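Local structure of hydratase ChsH1 (Mycobacterium tuberculosis C, 4WNB) at residues Ile76-Gly81 with Asp116-Thr121; Pro83-Asp88 with Asn112-His117. The protein probably serves as a subunit of a steroid enoyl-CoA hydratase in the breakdown of the cholesterol side chain, and binds 3-oxo-4-pregnene-20-carboxyl-CoA. All blocks are in the same frame, centred on the assembly; numbering follows the deposited sequence.

Contact 1. Residues Ile76-Gly81 with Asp116-Thr121; sequences IGLRLG and DHVTAT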
ATOM      1  N   ILE B  76       9.710  21.129  -8.398  1.00 25.80           N
ATOM      2  CA  ILE B  76       8.266  21.103  -8.609  1.00 25.22           C
ATOM      3  C   ILE B  76       7.578  21.957  -7.549  1.00 25.00           C
ATOM      4  O   ILE B  76       7.663  21.671  -6.354  1.00 24.91           O
ATOM      5  CB  ILE B  76       7.698  19.671  -8.561  1.00 27.49           C
ATOM      6  CG1 ILE B  76       8.323  18.807  -9.671  1.00 25.48           C
ATOM      7  CG2 ILE B  76       6.174  19.694  -8.669  1.00 29.23           C
ATOM      8  CD1 ILE B  76       7.831  17.346  -9.660  1.00 23.66           C
ATOM      9  N   GLY B  77       6.914  23.019  -7.996  1.00 28.18           N
ATOM     10  CA  GLY B  77       6.217  23.922  -7.100  1.00 33.03           C
ATOM     11  C   GLY B  77       4.716  23.847  -7.293  1.00 34.77           C
ATOM     12  O   GLY B  77       4.213  24.032  -8.400  1.00 40.06           O
ATOM     13  N   LEU B  78       4.000  23.576  -6.210  1.00 24.99           N
ATOM     14  CA  LEU B  78       2.556  23.403  -6.265  1.00 24.82           C
ATOM     15  C   LEU B  78       1.836  24.513  -5.530  1.00 31.52           C
ATOM     16  O   LEU B  78       2.192  24.843  -4.394  1.00 29.03           O
ATOM     17  CB  LEU B  78       2.138  22.067  -5.656  1.00 31.65           C
ATOM     18  CG  LEU B  78       2.698  20.765  -6.221  1.00 28.17           C
ATOM     19  CD1 LEU B  78       1.971  19.615  -5.555  1.00 26.47           C
ATOM     20  CD2 LEU B  78       2.550  20.717  -7.743  1.00 34.36           C
ATOM     21  N   ARG B  79       0.830  25.092  -6.179  1.00 30.21           N
ATOM     22  CA  ARG B  79      -0.160  25.894  -5.474  1.00 31.74           C
ATOM     23  C   ARG B  79      -1.442  25.087  -5.436  1.00 27.03           C
ATOM     24  O   ARG B  79      -1.982  24.730  -6.483  1.00 30.67           O
ATOM     25  CB  ARG B  79      -0.394  27.252  -6.142  1.00 36.65           C
ATOM     26  CG  ARG B  79      -1.379  28.115  -5.359  1.00 44.24           C
ATOM     27  CD  ARG B  79      -1.342  29.583  -5.775  1.00 50.91           C
ATOM     28  NE  ARG B  79      -2.101  29.848  -6.996  1.00 56.56           N
ATOM     29  CZ  ARG B  79      -1.561  29.966  -8.208  1.00 59.71           C
ATOM     30  NH1 ARG B  79      -0.251  29.834  -8.375  1.00 59.23           N
ATOM     31  NH2 ARG B  79      -2.331  30.213  -9.258  1.00 60.89           N
ATOM     32  N   LEU B  80      -1.919  24.790  -4.234  1.00 29.80           N
ATOM     33  CA  LEU B  80      -3.017  23.845  -4.063  1.00 30.71           C
ATOM     34  C   LEU B  80      -4.390  24.488  -4.242  1.00 33.71           C
ATOM     35  O   LEU B  80      -4.654  25.576  -3.725  1.00 38.36           O
ATOM     36  CB  LEU B  80      -2.931  23.180  -2.688  1.00 30.22           C
ATOM     37  CG  LEU B  80      -1.583  22.519  -2.387  1.00 32.59           C
ATOM     38  CD1 LEU B  80      -1.586  21.967  -0.984  1.00 33.33           C
ATOM     39  CD2 LEU B  80      -1.289  21.405  -3.391  1.00 32.05           C
ATOM     40  N   GLY B  81      -5.265  23.803  -4.975  1.00 26.41           N
ATOM     41  CA  GLY B  81      -6.588  24.329  -5.261  1.00 27.02           C
ATOM     42  C   GLY B  81      -7.737  23.471  -4.752  1.00 31.59           C
ATOM     43  O   GLY B  81      -7.694  22.934  -3.633  1.00 29.14           O
ATOM     44  N   ASP B 116      -9.884  24.624 -10.693  1.00 39.09           N
ATOM     45  CA  ASP B 116      -8.441  24.390 -10.716  1.00 35.61           C
ATOM     46  C   ASP B 116      -7.984  23.613  -9.484  1.00 31.92           C
ATOM     47  O   ASP B 116      -7.985  24.135  -8.370  1.00 31.85           O
ATOM     48  CB  ASP B 116      -7.672  25.708 -10.804  1.00 42.99           C
ATOM     49  CG  ASP B 116      -7.844  26.407 -12.140  1.00 47.85           C
ATOM     50  OD1 ASP B 116      -8.446  25.824 -13.067  1.00 51.00           O
ATOM     51  OD2 ASP B 116      -7.356  27.544 -12.263  1.00 49.45           O
ATOM     52  N   HIS B 117      -7.605  22.356  -9.690  1.00 32.92           N
ATOM     53  CA  HIS B 117      -7.238  21.474  -8.587  1.00 28.91           C
ATOM     54  C   HIS B 117      -5.815  21.732  -8.110  1.00 28.64           C
ATOM     55  O   HIS B 117      -5.518  21.647  -6.916  1.00 27.91           O
ATOM     56  CB  HIS B 117      -7.392  20.010  -9.009  1.00 27.83           C
ATOM     57  CG  HIS B 117      -6.647  19.050  -8.139  1.00 26.39           C
ATOM     58  ND1 HIS B 117      -6.933  18.881  -6.803  1.00 25.65           N
ATOM     59  CD2 HIS B 117      -5.618  18.215  -8.413  1.00 25.77           C
ATOM     60  CE1 HIS B 117      -6.113  17.977  -6.289  1.00 25.98           C
ATOM     61  NE2 HIS B 117      -5.311  17.553  -7.249  1.00 26.96           N
ATOM     62  N   VAL B 118      -4.936  22.027  -9.058  1.00 31.54           N
ATOM     63  CA  VAL B 118      -3.532  22.273  -8.754  1.00 31.86           C
ATOM     64  C   VAL B 118      -2.875  23.110  -9.849  1.00 36.38           C
ATOM     65  O   VAL B 118      -3.122  22.904 -11.035  1.00 34.31           O
ATOM     66  CB  VAL B 118      -2.741  20.949  -8.581  1.00 34.37           C
ATOM     67  CG1 VAL B 118      -2.730  20.143  -9.880  1.00 30.21           C
ATOM     68  CG2 VAL B 118      -1.320  21.242  -8.116  1.00 38.84           C
ATOM     69  N   THR B 119      -2.050  24.067  -9.443  1.00 34.52           N
ATOM     70  CA  THR B 119      -1.249  24.824 -10.389  1.00 38.65           C
ATOM     71  C   THR B 119       0.213  24.579 -10.075  1.00 39.88           C
ATOM     72  O   THR B 119       0.629  24.696  -8.923  1.00 41.88           O
ATOM     73  CB  THR B 119      -1.550  26.319 -10.329  1.00 38.63           C
ATOM     74  OG1 THR B 119      -2.962  26.528 -10.462  1.00 37.87           O
ATOM     75  CG2 THR B 119      -0.825  27.039 -11.452  1.00 44.82           C
ATOM     76  N   ALA B 120       0.993  24.236 -11.092  1.00 33.60           N
ATOM     77  CA  ALA B 120       2.362  23.807 -10.854  1.00 35.87           C
ATOM     78  C   ALA B 120       3.395  24.508 -11.732  1.00 38.28           C
ATOM     79  O   ALA B 120       3.154  24.804 -12.908  1.00 39.56           O
ATOM     80  CB  ALA B 120       2.467  22.297 -11.035  1.00 34.94           C
ATOM     81  N   THR B 121       4.553  24.775 -11.144  1.00 35.40           N
ATOM     82  CA  THR B 121       5.679  25.291 -11.892  1.00 37.15           C
ATOM     83  C   THR B 121       6.775  24.256 -11.806  1.00 38.05           C
ATOM     84  O   THR B 121       7.196  23.873 -10.708  1.00 38.47           O
ATOM     85  CB  THR B 121       6.169  26.650 -11.354  1.00 38.53           C
ATOM     86  OG1 THR B 121       5.096  27.593 -11.399  1.00 39.27           O
ATOM     87  CG2 THR B 121       7.317  27.169 -12.190  1.00 40.54           C
TER
HETATM   88  O   HOH W   1      -4.682  25.813  -8.086  1.00 44.20           O
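Strand 76-80 pairs with strand 116-121 in an antiparallel register at one edge of the chain's own sheet. The sheet with helix 52-67 packed against it fits the hot-dog fold expected of a MaoC-like hydratase. Backbone bonds hold the strands together. Gly-77 and Thr-121 form one hydrogen-bonded pair, and Gly-77 N reaches Thr-121 O at 2.9 Å. Arg-79 and Thr-119 form the next. Arg-79 N lies 2.8 Å from Thr-119 O, with a nearly straight N-H...O angle of 178°. The last bond is poorer. Gly-81 is past the end of strand 72-80. Its N meets His-117 O at 2.9 Å, but the bond is bent and the donor stands well above the carbonyl plane. Gly-81 CA also makes a CA-H...O contact of 3.4 Å to Asp-116 O. A CB on Gly-81 would clash with that oxygen, so the lack of a side chain permits the approach.

Side chains alternate between the faces. On the buried face, one methyl of Leu-78 does the touching. Its CD2 sits 3.7 Å from Ala-120 CB and 3.9 Å from Val-118 CG2. On the other face Arg-79 and Thr-119 run side by side. The Arg-79 chain leaves anti to the backbone N (chi1 -177°) and bends at chi3 (80°), which lays the guanidinium over Thr-119. Thr-119 CB lies under the rim of that flat group, at 4.1 Å from Arg-79 NH2. A water 3.0 Å from Thr-119 OG1 also makes a weak bond to Arg-79 O.

Helix 52-67 packs on the buried face, with Thr-56 on Leu-78 and Val-59 on Ala-120. On its other side, strand 115-125 carries a classic beta bulge, with His-117 and Val-118 both facing Gly-110 of strand 103-112. A strand from a different protein pairs antiparallel with Ile-76 to Arg-79 and continues the sheet.

Contact 2. Residues Pro83-Asp88 with Asn112-His117; sequences PWYAYD and NTLGDH
Pro-83 accepts a hydrogen bond from the Asn-112 side chain, which ties the loop after strand 72-80 to a beta hairpin turn. That hairpin joins strands 103-112 and 115-125 of the hot-dog sheet through a type I turn from Asn-112 to Gly-115. Asn-112 ND2 lies 3.1 Å from Pro-83 O, tilted from the carbonyl plane. At its other end, Asn-112 OD1 makes weak bonds to Leu-114 N and Gly-115 N, so the amide links the loop and the turn.

Trp-84 comes next and sits against His-117. The backbone puts CB over the imidazole; CG, anti to the backbone N (chi1 -179°), carries the indole on past it. Trp-84 CB stands 3.7 Å from the centroid of the His-117 ring, a CH-pi contact over the face. The indole turns its edge to the same ring in a T-shaped pair, with planes at 72°. His-117 NE2 is hydrogen-bonded to Asp-55 and ND1 to the Val-82 carbonyl. The indole is itself fixed by a bond from Trp-84 NE1 to Asp-88 O, 2.9 Å long. This bond spans the type II turn from Tyr-85 to Asp-88.

The Tyr-85 ring and Leu-114 meet obliquely, with Tyr-85 CD2 3.8 Å from Leu-114 CD1. The same methyl touches Pro-83.

Asp-88 closes the loop onto the turn. Its carboxylate stacks on the Asn-112 amide, the planes 23° apart. It also grips Thr-113 twice. Asp-88 OD1 takes Thr-113 N at 3.2 Å on its syn side, near the carboxylate plane. Thr-113 OG1 donates to Asp-88 OD2 at 2.7 Å, from above that plane.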
ATOM      1  N   PRO B  83     -10.431  20.431  -4.195  1.00 26.22           N
ATOM      2  CA  PRO B  83     -10.178  18.992  -3.999  1.00 27.16           C
ATOM      3  C   PRO B  83     -10.454  18.163  -5.240  1.00 29.05           C
ATOM      4  O   PRO B  83     -11.311  18.528  -6.056  1.00 26.80           O
ATOM      5  CB  PRO B  83     -11.162  18.604  -2.887  1.00 28.86           C
ATOM      6  CG  PRO B  83     -11.487  19.910  -2.189  1.00 30.09           C
ATOM      7  CD  PRO B  83     -11.441  20.948  -3.259  1.00 31.43           C
ATOM      8  N   TRP B  84      -9.721  17.057  -5.357  1.00 22.54           N
ATOM      9  CA  TRP B  84      -9.936  16.053  -6.391  1.00 22.09           C
ATOM     10  C   TRP B  84     -10.590  14.855  -5.737  1.00 21.90           C
ATOM     11  O   TRP B  84      -9.907  13.962  -5.214  1.00 23.07           O
ATOM     12  CB  TRP B  84      -8.624  15.656  -7.056  1.00 21.56           C
ATOM     13  CG  TRP B  84      -8.757  14.641  -8.164  1.00 21.23           C
ATOM     14  CD1 TRP B  84      -9.916  14.050  -8.641  1.00 21.37           C
ATOM     15  CD2 TRP B  84      -7.693  14.115  -8.950  1.00 20.83           C
ATOM     16  NE1 TRP B  84      -9.612  13.181  -9.669  1.00 21.11           N
ATOM     17  CE2 TRP B  84      -8.260  13.209  -9.883  1.00 20.78           C
ATOM     18  CE3 TRP B  84      -6.310  14.322  -8.962  1.00 21.56           C
ATOM     19  CZ2 TRP B  84      -7.483  12.507 -10.793  1.00 20.52           C
ATOM     20  CZ3 TRP B  84      -5.545  13.629  -9.873  1.00 23.20           C
ATOM     21  CH2 TRP B  84      -6.131  12.733 -10.776  1.00 24.24           C
ATOM     22  N   TYR B  85     -11.919  14.852  -5.771  1.00 23.87           N
ATOM     23  CA  TYR B  85     -12.716  13.849  -5.089  1.00 22.38           C
ATOM     24  C   TYR B  85     -12.883  12.618  -5.950  1.00 23.15           C
ATOM     25  O   TYR B  85     -12.711  12.686  -7.175  1.00 23.07           O
ATOM     26  CB  TYR B  85     -14.097  14.406  -4.746  1.00 23.18           C
ATOM     27  CG  TYR B  85     -14.134  15.389  -3.597  1.00 23.69           C
ATOM     28  CD1 TYR B  85     -13.636  15.053  -2.346  1.00 23.37           C
ATOM     29  CD2 TYR B  85     -14.729  16.643  -3.762  1.00 29.49           C
ATOM     30  CE1 TYR B  85     -13.695  15.960  -1.288  1.00 32.19           C
ATOM     31  CE2 TYR B  85     -14.792  17.539  -2.722  1.00 35.67           C
ATOM     32  CZ  TYR B  85     -14.283  17.199  -1.491  1.00 31.83           C
ATOM     33  OH  TYR B  85     -14.362  18.113  -0.468  1.00 31.05           O
ATOM     34  N   ALA B  86     -13.212  11.502  -5.301  1.00 22.13           N
ATOM     35  CA  ALA B  86     -13.566  10.283  -6.010  1.00 20.86           C
ATOM     36  C   ALA B  86     -14.542  10.589  -7.140  1.00 22.82           C
ATOM     37  O   ALA B  86     -15.474  11.397  -6.982  1.00 27.11           O
ATOM     38  CB  ALA B  86     -14.158   9.262  -5.059  1.00 20.64           C
ATOM     39  N   TYR B  87     -14.257   9.967  -8.281  1.00 22.50           N
ATOM     40  CA  TYR B  87     -15.071   9.983  -9.491  1.00 25.38           C
ATOM     41  C   TYR B  87     -15.002  11.289 -10.260  1.00 33.44           C
ATOM     42  O   TYR B  87     -15.716  11.454 -11.245  1.00 35.47           O
ATOM     43  CB  TYR B  87     -16.529   9.670  -9.169  1.00 22.58           C
ATOM     44  CG  TYR B  87     -16.711   8.368  -8.444  1.00 24.48           C
ATOM     45  CD1 TYR B  87     -16.468   7.153  -9.078  1.00 26.87           C
ATOM     46  CD2 TYR B  87     -17.122   8.351  -7.123  1.00 23.69           C
ATOM     47  CE1 TYR B  87     -16.637   5.959  -8.412  1.00 21.53           C
ATOM     48  CE2 TYR B  87     -17.285   7.167  -6.447  1.00 22.52           C
ATOM     49  CZ  TYR B  87     -17.054   5.973  -7.104  1.00 21.41           C
ATOM     50  OH  TYR B  87     -17.230   4.797  -6.429  1.00 24.77           O
ATOM     51  N   ASP B  88     -14.162  12.222  -9.818  1.00 29.93           N
ATOM     52  CA  ASP B  88     -13.932  13.417 -10.615  1.00 31.37           C
ATOM     53  C   ASP B  88     -12.732  13.121 -11.509  1.00 29.48           C
ATOM     54  O   ASP B  88     -11.920  12.232 -11.219  1.00 26.25           O
ATOM     55  CB  ASP B  88     -13.706  14.654  -9.730  1.00 25.84           C
ATOM     56  CG  ASP B  88     -14.047  15.955 -10.439  1.00 35.63           C
ATOM     57  OD1 ASP B  88     -14.047  15.989 -11.690  1.00 36.16           O
ATOM     58  OD2 ASP B  88     -14.307  16.947  -9.735  1.00 32.87           O
ATOM     59  N   ASN B 112     -10.452  20.035 -12.714  1.00 31.43           N
ATOM     60  CA  ASN B 112     -11.557  19.084 -12.668  1.00 39.76           C
ATOM     61  C   ASN B 112     -12.887  19.838 -12.656  1.00 40.62           C
ATOM     62  O   ASN B 112     -12.922  21.032 -12.979  1.00 40.91           O
ATOM     63  CB  ASN B 112     -11.424  18.125 -11.466  1.00 31.47           C
ATOM     64  CG  ASN B 112     -11.436  18.831 -10.107  1.00 34.49           C
ATOM     65  OD1 ASN B 112     -12.044  19.883  -9.930  1.00 38.68           O
ATOM     66  ND2 ASN B 112     -10.767  18.226  -9.136  1.00 27.42           N
ATOM     67  N   THR B 113     -13.972  19.166 -12.282  1.00 41.55           N
ATOM     68  CA  THR B 113     -15.289  19.797 -12.335  1.00 44.31           C
ATOM     69  C   THR B 113     -15.400  20.959 -11.351  1.00 47.51           C
ATOM     70  O   THR B 113     -16.071  21.957 -11.634  1.00 44.84           O
ATOM     71  CB  THR B 113     -16.427  18.794 -12.049  1.00 44.52           C
ATOM     72  OG1 THR B 113     -16.363  18.362 -10.682  1.00 48.66           O
ATOM     73  CG2 THR B 113     -16.334  17.597 -12.980  1.00 37.93           C
ATOM     74  N   LEU B 114     -14.734  20.833 -10.208  1.00 42.10           N
ATOM     75  CA  LEU B 114     -14.765  21.871  -9.180  1.00 42.99           C
ATOM     76  C   LEU B 114     -13.906  23.090  -9.531  1.00 42.93           C
ATOM     77  O   LEU B 114     -13.986  24.123  -8.862  1.00 45.75           O
ATOM     78  CB  LEU B 114     -14.312  21.291  -7.839  1.00 40.09           C
ATOM     79  CG  LEU B 114     -15.289  20.381  -7.099  1.00 39.28           C
ATOM     80  CD1 LEU B 114     -14.672  19.868  -5.799  1.00 37.95           C
ATOM     81  CD2 LEU B 114     -16.595  21.117  -6.832  1.00 43.16           C
ATOM     82  N   GLY B 115     -13.087  22.968 -10.574  1.00 46.15           N
ATOM     83  CA  GLY B 115     -12.229  24.058 -11.014  1.00 47.20           C
ATOM     84  C   GLY B 115     -10.751  23.695 -11.099  1.00 44.15           C
ATOM     85  O   GLY B 115     -10.395  22.596 -11.534  1.00 43.25           O
ATOM     86  N   ASP B 116      -9.884  24.624 -10.693  1.00 39.09           N
ATOM     87  CA  ASP B 116      -8.441  24.390 -10.716  1.00 35.61           C
ATOM     88  C   ASP B 116      -7.984  23.613  -9.484  1.00 31.92           C
ATOM     89  O   ASP B 116      -7.985  24.135  -8.370  1.00 31.85           O
ATOM     90  CB  ASP B 116      -7.672  25.708 -10.804  1.00 42.99           C
ATOM     91  CG  ASP B 116      -7.844  26.407 -12.140  1.00 47.85           C
ATOM     92  OD1 ASP B 116      -8.446  25.824 -13.067  1.00 51.00           O
ATOM     93  OD2 ASP B 116      -7.356  27.544 -12.263  1.00 49.45           O
ATOM     94  N   HIS B 117      -7.605  22.356  -9.690  1.00 32.92           N
ATOM     95  CA  HIS B 117      -7.238  21.474  -8.587  1.00 28.91           C
ATOM     96  C   HIS B 117      -5.815  21.732  -8.110  1.00 28.64           C
ATOM     97  O   HIS B 117      -5.518  21.647  -6.916  1.00 27.91           O
ATOM     98  CB  HIS B 117      -7.392  20.010  -9.009  1.00 27.83           C
ATOM     99  CG  HIS B 117      -6.647  19.050  -8.139  1.00 26.39           C
ATOM    100  ND1 HIS B 117      -6.933  18.881  -6.803  1.00 25.65           N
ATOM    101  CD2 HIS B 117      -5.618  18.215  -8.413  1.00 25.77           C
ATOM    102  CE1 HIS B 117      -6.113  17.977  -6.289  1.00 25.98           C
ATOM    103  NE2 HIS B 117      -5.311  17.553  -7.249  1.00 26.96           N
TER

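The two contacts overlap at the start of strand 115-125, where they share Asp-116 and His-117. Their centres are about 13 Å apart. Contact 1 follows the strand into the sheet, and contact 2 takes in the hairpin turn before it. Strand 72-80 runs out at the ligand and passes into the loop of contact 2. Leu-80 and Gly-81 of contact 1 line the pocket, and the Leu-80 side chain is about 4 Å from the bound steroid-CoA. In contact 2, the side chain of Pro-83 is about 5 Å from the bound steroid-CoA. The cadmium ion is farther off, about 10 Å from the side chain of Leu-80 and 11 Å from that of His-117.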